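Enoyl-CoA hydratase/isomerase (Shewanella pealeana, PDB 4KPK) probably acts as an isomerase or hydratase on acyl-CoA substrates within the crotonase-like family. Local coordinates at residues Ala109-Asp112 with Phe113-Leu117. Numbering follows the deposited sequence.
Sequences AKMD and FEQNL
A capping box between Asp112 and Gln115 starts helix 113-132, and two reciprocal bonds define it. Gln115 N donates to Asp112 OD1 at 3.0 Å, meeting the oxygen almost in line with its C-O bond; in return Asp112 N reaches Gln115 OE1 at 3.1 Å, with 164° at the hydrogen and the donor in the plane of the amide carbonyl. Asp112 can bend back over the first turn because its CG sits between the backbone N and the carbonyl carbon (chi1 66°), which brings OD1 to the amide of Gln115. The two side chains cross at about a right angle, with the carboxylate and amide planes 54° apart. A third bond, Asn116 N to Asp112 O at 3.0 Å, closes the first helical turn, so Asp112 is gripped through its N, O and OD1. Partial positive charge at this helix end would probably stabilise the carboxylate as an anion.

Met111, present as selenomethionine, packs against the same turn. Its chain bends at the last torsion, and CE lies 3.5 Å from Gln115 CB, while CB and SE each come 3.8 Å from Asn116 ND2. An alanine in place of Asn116 would keep the backbone bond but would probably open a gap beside CB and SE of Met111, leaving that side chain freer to turn.

Next to the cap, Phe113 turns its side chain away from the loop and makes a cation-pi contact with Arg270 of a second subunit, and Asn116 packs on Arg272 of that subunit, which places this turn at a subunit interface. The geometry is that of a loop between two successive helices, 102-109 and 113-132, with the second begun by an Asp N-cap in a capping box.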
loop_
_atom_site.group_PDB
_atom_site.type_symbol
_atom_site.label_atom_id
_atom_site.label_comp_id
_atom_site.label_asym_id
_atom_site.label_seq_id
_atom_site.Cartn_x
_atom_site.Cartn_y
_atom_site.Cartn_z
ATOM N N ALA A 109 -32.602 -6.503 10.357
ATOM C CA ALA A 109 -33.351 -5.251 10.466
ATOM C C ALA A 109 -34.177 -5.171 11.758
ATOM O O ALA A 109 -34.296 -4.108 12.317
ATOM C CB ALA A 109 -34.269 -5.078 9.269
ATOM N N LYS A 110 -34.712 -6.294 12.230
ATOM C CA LYS A 110 -35.608 -6.307 13.397
ATOM C C LYS A 110 -34.785 -6.461 14.657
ATOM O O LYS A 110 -35.330 -6.394 15.736
ATOM C CB LYS A 110 -36.584 -7.488 13.353
ATOM C CG LYS A 110 -37.735 -7.442 12.384
ATOM C CD LYS A 110 -38.396 -8.829 12.452
ATOM C CE LYS A 110 -39.686 -8.958 11.638
ATOM N NZ LYS A 110 -39.463 -9.359 10.204
HETATM N N MSE A 111 -33.480 -6.683 14.528
HETATM C CA MSE A 111 -32.654 -6.969 15.686
HETATM C C MSE A 111 -32.381 -5.678 16.424
HETATM O O MSE A 111 -32.373 -4.616 15.815
HETATM C CB MSE A 111 -31.336 -7.571 15.255
HETATM C CG MSE A 111 -31.469 -9.079 15.120
HETATM SE SE MSE A 111 -29.769 -9.798 14.360
HETATM C CE MSE A 111 -29.630 -11.320 15.590
ATOM N N ASP A 112 -32.158 -5.761 17.741
ATOM C CA ASP A 112 -31.675 -4.605 18.485
ATOM C C ASP A 112 -30.120 -4.544 18.440
ATOM O O ASP A 112 -29.447 -5.428 17.856
ATOM C CB ASP A 112 -32.221 -4.623 19.935
ATOM C CG ASP A 112 -31.688 -5.803 20.771
ATOM O OD1 ASP A 112 -30.661 -6.420 20.397
ATOM O OD2 ASP A 112 -32.320 -6.132 21.809
ATOM N N PHE A 113 -29.540 -3.527 19.068
ATOM C CA PHE A 113 -28.090 -3.334 19.016
ATOM C C PHE A 113 -27.301 -4.608 19.393
ATOM O O PHE A 113 -26.399 -5.085 18.644
ATOM C CB PHE A 113 -27.648 -2.163 19.889
ATOM C CG PHE A 113 -26.163 -2.001 19.932
ATOM C CD1 PHE A 113 -25.458 -1.638 18.773
ATOM C CD2 PHE A 113 -25.454 -2.264 21.099
ATOM C CE1 PHE A 113 -24.086 -1.528 18.795
ATOM C CE2 PHE A 113 -24.078 -2.165 21.122
ATOM C CZ PHE A 113 -23.387 -1.790 19.979
ATOM N N GLU A 114 -27.689 -5.211 20.508
ATOM C CA GLU A 114 -26.923 -6.304 21.046
ATOM C C GLU A 114 -27.010 -7.574 20.200
ATOM O O GLU A 114 -26.069 -8.348 20.112
ATOM C CB GLU A 114 -27.354 -6.580 22.482
ATOM C CG GLU A 114 -26.429 -7.551 23.186
ATOM C CD GLU A 114 -27.179 -8.627 23.979
ATOM O OE1 GLU A 114 -28.303 -9.049 23.568
ATOM O OE2 GLU A 114 -26.624 -9.058 25.026
ATOM N N GLN A 115 -28.154 -7.815 19.615
ATOM C CA GLN A 115 -28.302 -8.976 18.748
ATOM C C GLN A 115 -27.484 -8.759 17.487
ATOM O O GLN A 115 -26.850 -9.696 16.961
ATOM C CB GLN A 115 -29.756 -9.182 18.402
ATOM C CG GLN A 115 -30.589 -9.641 19.590
ATOM C CD GLN A 115 -32.071 -9.618 19.224
ATOM O OE1 GLN A 115 -32.557 -8.632 18.695
ATOM N NE2 GLN A 115 -32.778 -10.715 19.480
ATOM N N ASN A 116 -27.523 -7.527 17.003
ATOM C CA ASN A 116 -26.725 -7.129 15.838
ATOM C C ASN A 116 -25.246 -7.270 16.084
ATOM O O ASN A 116 -24.525 -7.685 15.218
ATOM C CB ASN A 116 -27.024 -5.678 15.461
ATOM C CG ASN A 116 -28.188 -5.539 14.504
ATOM O OD1 ASN A 116 -29.032 -4.654 14.666
ATOM N ND2 ASN A 116 -28.232 -6.384 13.494
ATOM N N LEU A 117 -24.813 -6.922 17.295
ATOM C CA LEU A 117 -23.430 -6.978 17.666
ATOM C C LEU A 117 -22.904 -8.403 17.675
ATOM O O LEU A 117 -21.803 -8.670 17.144
ATOM C CB LEU A 117 -23.219 -6.289 19.006
ATOM C CG LEU A 117 -21.771 -6.034 19.438
ATOM C CD1 LEU A 117 -21.156 -4.847 18.700
ATOM C CD2 LEU A 117 -21.709 -5.785 20.957
#